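Local atomic coordinates of NAD nucleotidase (Haemophilus influenzae, PDB entry 3ZTV), a protein that degrades NAD to adenosine and nicotinamide riboside in the periplasm, acting as a zinc-dependent pyrophosphatase and 5'-nucleotidase with its highest activity on AMP. Residues D20-L25 with A71-L76; E211-V216 with L249-P254; E451-F456 with D522-F527. One frame throughout, in Å; residues are numbered along the deposited sequence.

Contacts 1 and 3 each hold part of a ligand site, and they lie in different domains. Contact 1 belongs to the calcineurin-like phosphoesterase part, where Asp20 and His22 bind a zinc ion. Contact 3 belongs to the C-terminal 5'-nucleotidase part, where Asp522 holds the ribose of adenosine. Their centres are 33 Å apart, their nearest atoms about 21 Å, and the side chain of Tyr24 is about 14 Å from the adenosine. Contact 2, residues 211-216 with 249-254, is packing away from both sites; its centre is 30 Å from that of contact 1 and 41 Å from that of contact 3. The contacts do not interleave: both segments of one precede those of the next in the sequence.

Contact 1: residues D20-L25 with A71-L76; sequences DHHSYL and AITGTL. With ZN (zinc ion), chain C.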
loop_
_atom_site.group_PDB
_atom_site.type_symbol
_atom_site.label_atom_id
_atom_site.label_comp_id
_atom_site.label_asym_id
_atom_site.label_seq_id
_atom_site.Cartn_x
_atom_site.Cartn_y
_atom_site.Cartn_z
ATOM N N ASP A 20 10.998 -16.503 17.275
ATOM C CA ASP A 20 9.931 -17.503 17.326
ATOM C C ASP A 20 10.162 -18.558 18.411
ATOM O O ASP A 20 9.970 -19.764 18.202
ATOM C CB ASP A 20 9.745 -18.166 15.958
ATOM C CG ASP A 20 9.226 -17.194 14.914
ATOM O OD1 ASP A 20 7.987 -16.998 14.817
ATOM O OD2 ASP A 20 10.052 -16.605 14.186
ATOM N N HIS A 21 10.584 -18.113 19.582
ATOM C CA HIS A 21 10.742 -19.084 20.664
ATOM C C HIS A 21 9.410 -19.642 21.193
ATOM O O HIS A 21 9.390 -20.749 21.733
ATOM C CB HIS A 21 11.723 -18.622 21.773
ATOM C CG HIS A 21 11.123 -17.802 22.875
ATOM N ND1 HIS A 21 11.142 -16.421 22.875
ATOM C CD2 HIS A 21 10.579 -18.172 24.063
ATOM C CE1 HIS A 21 10.594 -15.978 23.993
ATOM N NE2 HIS A 21 10.254 -17.020 24.734
ATOM N N HIS A 22 8.319 -18.909 20.991
ATOM C CA HIS A 22 6.969 -19.439 21.253
ATOM C C HIS A 22 6.835 -20.088 22.640
ATOM O O HIS A 22 6.273 -21.177 22.782
ATOM C CB HIS A 22 6.574 -20.427 20.158
ATOM C CG HIS A 22 6.124 -19.774 18.883
ATOM N ND1 HIS A 22 4.876 -19.211 18.726
ATOM C CD2 HIS A 22 6.747 -19.635 17.686
ATOM C CE1 HIS A 22 4.759 -18.724 17.502
ATOM N NE2 HIS A 22 5.877 -18.987 16.842
ATOM N N SER A 23 7.399 -19.429 23.642
ATOM C CA SER A 23 7.274 -19.877 25.025
ATOM C C SER A 23 7.935 -21.223 25.318
ATOM O O SER A 23 7.606 -21.868 26.328
ATOM C CB SER A 23 5.800 -19.870 25.473
ATOM O OG SER A 23 5.253 -18.564 25.383
ATOM N N TYR A 24 8.876 -21.639 24.463
ATOM C CA TYR A 24 9.643 -22.865 24.709
ATOM C C TYR A 24 10.785 -22.568 25.674
ATOM O O TYR A 24 11.941 -22.367 25.263
ATOM C CB TYR A 24 10.178 -23.472 23.407
ATOM C CG TYR A 24 9.163 -24.325 22.693
ATOM C CD1 TYR A 24 8.063 -23.756 22.059
ATOM C CD2 TYR A 24 9.290 -25.710 22.665
ATOM C CE1 TYR A 24 7.124 -24.539 21.408
ATOM C CE2 TYR A 24 8.357 -26.505 22.018
ATOM C CZ TYR A 24 7.277 -25.910 21.388
ATOM O OH TYR A 24 6.360 -26.711 20.748
ATOM N N LEU A 25 10.471 -22.540 26.962
ATOM C CA LEU A 25 11.499 -22.266 27.958
ATOM C C LEU A 25 12.400 -23.472 28.207
ATOM O O LEU A 25 13.576 -23.318 28.541
ATOM C CB LEU A 25 10.874 -21.806 29.278
ATOM C CG LEU A 25 10.687 -20.294 29.441
ATOM C CD1 LEU A 25 9.902 -19.683 28.290
ATOM C CD2 LEU A 25 10.030 -19.975 30.775
ATOM N N ALA A 71 7.724 -14.181 20.725
ATOM C CA ALA A 71 8.182 -14.607 22.028
ATOM C C ALA A 71 7.132 -15.491 22.686
ATOM O O ALA A 71 7.483 -16.454 23.366
ATOM C CB ALA A 71 8.468 -13.395 22.893
ATOM N N ILE A 72 5.853 -15.167 22.486
ATOM C CA ILE A 72 4.779 -15.813 23.252
ATOM C C ILE A 72 3.872 -16.741 22.455
ATOM O O ILE A 72 3.721 -16.585 21.238
ATOM C CB ILE A 72 3.906 -14.776 24.007
ATOM C CG1 ILE A 72 3.273 -13.760 23.045
ATOM C CG2 ILE A 72 4.721 -14.099 25.101
ATOM C CD1 ILE A 72 2.156 -12.957 23.702
ATOM N N THR A 73 3.288 -17.695 23.188
ATOM C CA THR A 73 2.299 -18.692 22.749
ATOM C C THR A 73 2.972 -19.919 22.173
ATOM O O THR A 73 3.883 -19.815 21.347
ATOM C CB THR A 73 1.188 -18.170 21.781
ATOM O OG1 THR A 73 1.678 -18.111 20.433
ATOM C CG2 THR A 73 0.647 -16.822 22.224
ATOM N N GLY A 74 2.536 -21.087 22.636
ATOM C CA GLY A 74 3.021 -22.353 22.126
ATOM C C GLY A 74 3.170 -23.427 23.190
ATOM O O GLY A 74 3.266 -24.603 22.847
ATOM N N THR A 75 3.217 -23.023 24.460
ATOM C CA THR A 75 3.314 -23.967 25.581
ATOM C C THR A 75 2.572 -23.398 26.786
ATOM O O THR A 75 2.155 -22.235 26.786
ATOM C CB THR A 75 4.767 -24.196 26.039
ATOM O OG1 THR A 75 5.179 -23.074 26.821
ATOM C CG2 THR A 75 5.724 -24.411 24.852
ATOM N N LEU A 76 2.431 -24.210 27.837
ATOM C CA LEU A 76 1.794 -23.747 29.071
ATOM C C LEU A 76 2.586 -22.644 29.773
ATOM O O LEU A 76 2.063 -21.969 30.658
ATOM C CB LEU A 76 1.532 -24.909 30.044
ATOM C CG LEU A 76 0.414 -25.882 29.663
ATOM C CD1 LEU A 76 0.357 -27.013 30.680
ATOM C CD2 LEU A 76 -0.923 -25.170 29.595
HETATM ZN ZN ZN C . 6.327 -18.101 14.977
HETATM O O HOH W 1 3.992 -25.492 20.309
HETATM O O HOH W 2 5.218 -17.490 13.347
#
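His22 reaches across to Thr73 and, with its other ring nitrogen, to a zinc ion. Its CB lies 3.0 Å from Thr73 O, and with CG anti to the carbonyl carbon (chi1 -79°) the ring is laid alongside that oxygen. ND1 donates to Thr73 O at 2.9 Å; the oxygen is in the ring plane, but the bond is bent, 138° at the hydrogen. NE2 binds zinc at 2.1 Å, together with Asp20 OD1, a water and Asp70. These two bonds fix the rotation of the imidazole.

His22 and Ser23 are the central residues of a type I' turn from His21 to Tyr24, which docks on residues 71-75. Ala71 O accepts a hydrogen bond from Ser23 N and sits over a face of the His21 ring, whose NE2 instead bonds Asp86. Ser23 OG accepts from Thr73 N at 3.1 Å and also bonds Asp86. Thr75 OG1 donates to Ser23 O at 2.8 Å from above the carbonyl plane, and its CG2 lies over a face of Tyr24, 3.8 Å from the centroid. As in other calcineurin-like phosphoesterases, metal ligands sit on loops after strands; with NE2 on zinc, ND1 carries the hydrogen, and its bond to second-shell Thr73 O probably makes NE2 a somewhat stronger zinc donor.

Contact 2: residues E211-V216 with L249-P254; sequences EIAQKV and LEFKNP
The Phe251 ring is approached obliquely by two neighbours from helix 206-215. Ala213 CB comes to 3.9 Å from Phe251 CD2, while Gln214 CG meets the other ortho carbon, CD1, at 3.8 Å. The two contacts thus straddle the CB end of the ring. Gln214 has CG beside its backbone N (chi1 -65°) and an extended chain beyond, which carries the aliphatic part past the phenyl group; the amide and ring planes are 34° apart. Ile210, one turn back on the same helix, also touches Phe251.

Further along, Pro254 brings CD to 3.3 Å from Gln214 O and packs CG against the backbone of Lys215, where the helix ends. Asn253 places CB 3.3 Å from Val216 O, and its OD1 is taken by Glu257 N. The axes of helix 211-215 and strand 249-252 approach to 7.4 Å and run in the same general direction, 30° apart; the strand is an edge strand of a mixed sheet, next to strand 258-263. This is helix-on-sheet packing in the phosphoesterase part, and Pro254 also packs on Lys175 of the second subunit.

The polar links between the segments are made by water. One molecule donates to both Gln214 O and Lys252 O, and another donates to Val216 O while accepting from Asn253 ND2. Ala213 O is buried without a conventional partner and has a CA-H...O contact with Asn253 CA at 3.4 Å, so apolar packing and bridging waters, rather than direct hydrogen bonds, join helix end to edge strand.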
loop_
_atom_site.group_PDB
_atom_site.type_symbol
_atom_site.label_atom_id
_atom_site.label_comp_id
_atom_site.label_asym_id
_atom_site.label_seq_id
_atom_site.Cartn_x
_atom_site.Cartn_y
_atom_site.Cartn_z
ATOM N N GLU A 211 11.675 -10.561 -0.639
ATOM C CA GLU A 211 11.126 -9.552 -1.533
ATOM C C GLU A 211 11.642 -8.147 -1.187
ATOM O O GLU A 211 12.031 -7.378 -2.079
ATOM C CB GLU A 211 9.594 -9.587 -1.501
ATOM C CG GLU A 211 8.915 -8.764 -2.581
ATOM C CD GLU A 211 7.399 -8.790 -2.486
ATOM O OE1 GLU A 211 6.862 -9.252 -1.457
ATOM O OE2 GLU A 211 6.742 -8.335 -3.446
ATOM N N ILE A 212 11.641 -7.797 0.096
ATOM C CA ILE A 212 12.161 -6.510 0.525
ATOM C C ILE A 212 13.627 -6.335 0.102
ATOM O O ILE A 212 14.016 -5.273 -0.422
ATOM C CB ILE A 212 11.989 -6.325 2.055
ATOM C CG1 ILE A 212 10.505 -6.182 2.413
ATOM C CG2 ILE A 212 12.782 -5.135 2.559
ATOM C CD1 ILE A 212 10.208 -6.216 3.918
ATOM N N ALA A 213 14.431 -7.379 0.305
ATOM C CA ALA A 213 15.846 -7.322 -0.063
ATOM C C ALA A 213 16.033 -6.969 -1.537
ATOM O O ALA A 213 16.957 -6.239 -1.894
ATOM C CB ALA A 213 16.533 -8.637 0.254
ATOM N N GLN A 214 15.135 -7.462 -2.389
ATOM C CA GLN A 214 15.279 -7.278 -3.835
ATOM C C GLN A 214 14.576 -6.041 -4.375
ATOM O O GLN A 214 14.875 -5.597 -5.490
ATOM C CB GLN A 214 14.785 -8.519 -4.569
ATOM C CG GLN A 214 15.627 -9.750 -4.285
ATOM C CD GLN A 214 15.044 -10.996 -4.902
ATOM O OE1 GLN A 214 14.128 -11.601 -4.348
ATOM N NE2 GLN A 214 15.566 -11.389 -6.057
ATOM N N LYS A 215 13.664 -5.475 -3.591
ATOM C CA LYS A 215 12.819 -4.374 -4.063
ATOM C C LYS A 215 13.031 -3.054 -3.343
ATOM O O LYS A 215 12.540 -2.020 -3.790
ATOM C CB LYS A 215 11.340 -4.758 -3.983
ATOM C CG LYS A 215 10.938 -5.858 -4.943
ATOM C CD LYS A 215 9.438 -6.100 -4.949
ATOM C CE LYS A 215 9.061 -7.134 -6.001
ATOM N NZ LYS A 215 7.603 -7.450 -5.980
ATOM N N VAL A 216 13.745 -3.076 -2.224
ATOM C CA VAL A 216 13.893 -1.906 -1.371
ATOM C C VAL A 216 15.374 -1.566 -1.222
ATOM O O VAL A 216 16.198 -2.460 -1.022
ATOM C CB VAL A 216 13.261 -2.168 0.026
ATOM C CG1 VAL A 216 13.589 -1.058 1.008
ATOM C CG2 VAL A 216 11.748 -2.370 -0.091
ATOM N N LEU A 249 21.365 -15.791 3.461
ATOM C CA LEU A 249 21.117 -15.514 2.052
ATOM C C LEU A 249 21.648 -14.131 1.685
ATOM O O LEU A 249 21.741 -13.245 2.538
ATOM C CB LEU A 249 19.619 -15.564 1.754
ATOM C CG LEU A 249 18.981 -16.952 1.810
ATOM C CD1 LEU A 249 17.472 -16.825 1.640
ATOM C CD2 LEU A 249 19.593 -17.854 0.742
ATOM N N GLU A 250 22.003 -13.963 0.414
ATOM C CA GLU A 250 22.511 -12.688 -0.096
ATOM C C GLU A 250 21.813 -12.305 -1.394
ATOM O O GLU A 250 21.659 -13.136 -2.282
ATOM C CB GLU A 250 24.026 -12.758 -0.348
ATOM C CG GLU A 250 24.609 -11.453 -0.877
ATOM C CD GLU A 250 26.100 -11.514 -1.181
ATOM O OE1 GLU A 250 26.790 -12.462 -0.746
ATOM O OE2 GLU A 250 26.581 -10.584 -1.860
ATOM N N PHE A 251 21.408 -11.041 -1.490
ATOM C CA PHE A 251 20.766 -10.484 -2.674
ATOM C C PHE A 251 21.427 -9.171 -3.058
ATOM O O PHE A 251 22.283 -8.670 -2.331
ATOM C CB PHE A 251 19.267 -10.273 -2.402
ATOM C CG PHE A 251 18.562 -11.535 -2.012
ATOM C CD1 PHE A 251 18.075 -12.390 -2.983
ATOM C CD2 PHE A 251 18.430 -11.895 -0.674
ATOM C CE1 PHE A 251 17.459 -13.580 -2.634
ATOM C CE2 PHE A 251 17.821 -13.090 -0.320
ATOM C CZ PHE A 251 17.331 -13.930 -1.301
ATOM N N LYS A 252 21.042 -8.639 -4.216
ATOM C CA LYS A 252 21.304 -7.246 -4.562
ATOM C C LYS A 252 19.994 -6.467 -4.539
ATOM O O LYS A 252 18.973 -6.941 -5.055
ATOM C CB LYS A 252 21.907 -7.126 -5.969
ATOM C CG LYS A 252 23.411 -7.342 -6.070
ATOM C CD LYS A 252 23.893 -7.093 -7.509
ATOM C CE LYS A 252 25.393 -7.308 -7.666
ATOM N NZ LYS A 252 26.189 -6.264 -6.969
ATOM N N ASN A 253 20.018 -5.279 -3.959
ATOM C CA ASN A 253 18.856 -4.412 -4.031
ATOM C C ASN A 253 18.836 -3.686 -5.389
ATOM O O ASN A 253 19.763 -3.857 -6.196
ATOM C CB ASN A 253 18.798 -3.473 -2.814
ATOM C CG ASN A 253 19.925 -2.443 -2.781
ATOM O OD1 ASN A 253 20.576 -2.171 -3.798
ATOM N ND2 ASN A 253 20.148 -1.854 -1.608
ATOM N N PRO A 254 17.783 -2.899 -5.675
ATOM C CA PRO A 254 17.709 -2.254 -6.994
ATOM C C PRO A 254 18.916 -1.365 -7.290
ATOM O O PRO A 254 19.281 -1.196 -8.466
ATOM C CB PRO A 254 16.413 -1.442 -6.904
ATOM C CG PRO A 254 15.546 -2.277 -5.961
ATOM C CD PRO A 254 16.521 -2.784 -4.923
HETATM O O HOH W 3 17.000 -6.473 -6.870
HETATM O O HOH W 4 18.352 -2.567 0.593
#

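Contact 3: residues E451-F456 with D522-F527; sequences EDAMQF and DGYKTF. With ADN (adenosine), chain D.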
loop_
_atom_site.group_PDB
_atom_site.type_symbol
_atom_site.label_atom_id
_atom_site.label_comp_id
_atom_site.label_asym_id
_atom_site.label_seq_id
_atom_site.Cartn_x
_atom_site.Cartn_y
_atom_site.Cartn_z
ATOM N N GLU A 451 -14.629 -37.385 0.938
ATOM C CA GLU A 451 -14.702 -38.667 0.241
ATOM C C GLU A 451 -13.413 -39.472 0.458
ATOM O O GLU A 451 -13.451 -40.680 0.722
ATOM C CB GLU A 451 -14.973 -38.463 -1.254
ATOM C CG GLU A 451 -16.325 -37.816 -1.599
ATOM C CD GLU A 451 -17.500 -38.796 -1.614
ATOM O OE1 GLU A 451 -17.286 -40.018 -1.453
ATOM O OE2 GLU A 451 -18.647 -38.326 -1.815
ATOM N N ASP A 452 -12.271 -38.797 0.344
ATOM C CA ASP A 452 -10.976 -39.445 0.556
ATOM C C ASP A 452 -10.896 -40.063 1.948
ATOM O O ASP A 452 -10.508 -41.228 2.111
ATOM C CB ASP A 452 -9.827 -38.436 0.415
ATOM C CG ASP A 452 -9.724 -37.824 -0.978
ATOM O OD1 ASP A 452 -10.203 -38.422 -1.964
ATOM O OD2 ASP A 452 -9.128 -36.730 -1.089
ATOM N N ALA A 453 -11.251 -39.272 2.956
ATOM C CA ALA A 453 -11.130 -39.713 4.338
ATOM C C ALA A 453 -12.029 -40.910 4.634
ATOM O O ALA A 453 -11.597 -41.875 5.271
ATOM C CB ALA A 453 -11.418 -38.567 5.283
ATOM N N MET A 454 -13.274 -40.855 4.168
ATOM C CA MET A 454 -14.201 -41.976 4.340
ATOM C C MET A 454 -13.712 -43.245 3.643
ATOM O O MET A 454 -13.834 -44.350 4.188
ATOM C CB MET A 454 -15.608 -41.610 3.854
ATOM C CG MET A 454 -16.333 -40.649 4.776
ATOM S SD MET A 454 -18.076 -40.440 4.339
ATOM C CE MET A 454 -17.926 -39.476 2.831
ATOM N N GLN A 455 -13.160 -43.094 2.444
ATOM C CA GLN A 455 -12.621 -44.241 1.715
ATOM C C GLN A 455 -11.495 -44.938 2.490
ATOM O O GLN A 455 -11.439 -46.171 2.549
ATOM C CB GLN A 455 -12.140 -43.817 0.325
ATOM C CG GLN A 455 -11.380 -44.897 -0.445
ATOM C CD GLN A 455 -12.249 -46.082 -0.845
ATOM O OE1 GLN A 455 -13.477 -46.012 -0.817
ATOM N NE2 GLN A 455 -11.604 -47.182 -1.227
ATOM N N PHE A 456 -10.597 -44.154 3.080
ATOM C CA PHE A 456 -9.499 -44.710 3.871
ATOM C C PHE A 456 -10.048 -45.380 5.130
ATOM O O PHE A 456 -9.635 -46.482 5.487
ATOM C CB PHE A 456 -8.490 -43.611 4.234
ATOM C CG PHE A 456 -7.135 -44.130 4.662
ATOM C CD1 PHE A 456 -6.202 -44.526 3.720
ATOM C CD2 PHE A 456 -6.787 -44.184 6.001
ATOM C CE1 PHE A 456 -4.953 -44.987 4.107
ATOM C CE2 PHE A 456 -5.540 -44.646 6.392
ATOM C CZ PHE A 456 -4.627 -45.044 5.440
ATOM N N ASP A 522 -3.292 -40.381 6.796
ATOM C CA ASP A 522 -4.604 -40.997 6.997
ATOM C C ASP A 522 -5.473 -40.962 5.736
ATOM O O ASP A 522 -6.700 -40.906 5.815
ATOM C CB ASP A 522 -5.338 -40.344 8.174
ATOM C CG ASP A 522 -5.500 -41.286 9.361
ATOM O OD1 ASP A 522 -4.865 -42.366 9.363
ATOM O OD2 ASP A 522 -6.255 -40.953 10.298
ATOM N N GLY A 523 -4.830 -40.984 4.574
ATOM C CA GLY A 523 -5.547 -41.044 3.311
ATOM C C GLY A 523 -6.244 -39.769 2.869
ATOM O O GLY A 523 -7.067 -39.798 1.955
ATOM N N TYR A 524 -5.916 -38.645 3.503
ATOM C CA TYR A 524 -6.480 -37.357 3.118
ATOM C C TYR A 524 -5.793 -36.849 1.844
ATOM O O TYR A 524 -5.108 -35.822 1.846
ATOM C CB TYR A 524 -6.360 -36.354 4.272
ATOM C CG TYR A 524 -7.399 -36.547 5.368
ATOM C CD1 TYR A 524 -7.444 -37.720 6.121
ATOM C CD2 TYR A 524 -8.329 -35.554 5.651
ATOM C CE1 TYR A 524 -8.392 -37.890 7.125
ATOM C CE2 TYR A 524 -9.276 -35.713 6.644
ATOM C CZ TYR A 524 -9.310 -36.882 7.371
ATOM O OH TYR A 524 -10.256 -37.030 8.352
ATOM N N LYS A 525 -5.998 -37.581 0.752
ATOM C CA LYS A 525 -5.300 -37.332 -0.510
ATOM C C LYS A 525 -5.384 -35.883 -0.976
ATOM O O LYS A 525 -4.378 -35.295 -1.384
ATOM C CB LYS A 525 -5.814 -38.272 -1.611
ATOM C CG LYS A 525 -5.482 -39.738 -1.372
ATOM C CD LYS A 525 -5.975 -40.622 -2.510
ATOM C CE LYS A 525 -5.678 -42.090 -2.235
ATOM N NZ LYS A 525 -6.366 -42.988 -3.201
ATOM N N THR A 526 -6.578 -35.305 -0.916
ATOM C CA THR A 526 -6.781 -33.943 -1.390
ATOM C C THR A 526 -5.890 -32.937 -0.656
ATOM O O THR A 526 -5.295 -32.066 -1.290
ATOM C CB THR A 526 -8.273 -33.524 -1.332
ATOM O OG1 THR A 526 -9.017 -34.259 -2.316
ATOM C CG2 THR A 526 -8.428 -32.044 -1.598
ATOM N N PHE A 527 -5.791 -33.046 0.668
ATOM C CA PHE A 527 -4.900 -32.161 1.425
ATOM C C PHE A 527 -3.446 -32.369 0.995
ATOM O O PHE A 527 -2.673 -31.415 0.902
ATOM C CB PHE A 527 -5.013 -32.396 2.936
ATOM C CG PHE A 527 -6.264 -31.826 3.568
ATOM C CD1 PHE A 527 -6.959 -30.775 2.989
ATOM C CD2 PHE A 527 -6.724 -32.340 4.772
ATOM C CE1 PHE A 527 -8.102 -30.260 3.597
ATOM C CE2 PHE A 527 -7.855 -31.831 5.382
ATOM C CZ PHE A 527 -8.547 -30.790 4.796
HETATM O "O5'" ADN D . -3.005 -45.444 15.423
HETATM C "C5'" ADN D . -2.823 -44.745 14.189
HETATM C "C4'" ADN D . -3.980 -43.772 14.001
HETATM O "O4'" ADN D . -3.909 -42.727 14.975
HETATM C "C3'" ADN D . -3.965 -43.086 12.649
HETATM O "O3'" ADN D . -4.711 -43.829 11.681
HETATM C "C2'" ADN D . -4.611 -41.745 12.937
HETATM O "O2'" ADN D . -6.037 -41.824 12.814
HETATM C "C1'" ADN D . -4.274 -41.475 14.391
HETATM N N9 ADN D . -3.124 -40.547 14.464
HETATM C C8 ADN D . -1.816 -40.864 14.529
HETATM N N7 ADN D . -1.049 -39.741 14.587
HETATM C C5 ADN D . -1.882 -38.676 14.551
HETATM C C6 ADN D . -1.762 -37.201 14.582
HETATM N N6 ADN D . -0.563 -36.578 14.653
HETATM N N1 ADN D . -2.899 -36.480 14.531
HETATM C C2 ADN D . -4.113 -37.055 14.460
HETATM N N3 ADN D . -4.298 -38.382 14.429
HETATM C C4 ADN D . -3.241 -39.223 14.478
HETATM O O HOH W 5 -8.260 -41.930 0.682
#
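Asp452 meets the start of helix 525-530 through one carboxylate oxygen. Its OD2 accepts from Thr526 OG1 at 2.8 Å on the syn side and from Thr526 N at 2.9 Å on the anti side, the two donors standing 20° and 31° out of the carboxylate plane. Two bonds from one residue therefore grip a single oxygen, while OD1 takes Gln448 NE2 from the preceding turn of its own helix. Lying at the N-terminal end of helix 525-530, the Asp452 carboxylate would probably have its negative charge stabilised. At the backbone, a water donates to both Asp452 O and Gly523 O.

Ala453, next along, sets CB over a face of the Tyr524 ring, 3.7 Å from the centroid and nearest to CZ. The hydroxyl of that tyrosine bonds Ala465 O, so the ring is held at its far end as well as across its face. Tyr524 is the N-cap residue of helix 525-530 and the centre of an inverse gamma turn. The turn follows the run 516-522, which probably binds substrate, and residues 522-526 pack on helix 443-460 in the C-terminal 5'-nucleotidase domain.

One turn after Ala453, Phe456 directs its ring over the peptide between Asp522 and Gly523. Its CG lies anti to the backbone N (chi1 -162°), which brings one face against Gly523 CA, 4.0 Å from the centroid, with Gly523 N above the ring centre. Beyond this covered peptide the Asp522 carboxylate accepts from both ribose hydroxyls of adenosine: O3' to OD1 and O2' to OD2, each at 2.7 Å.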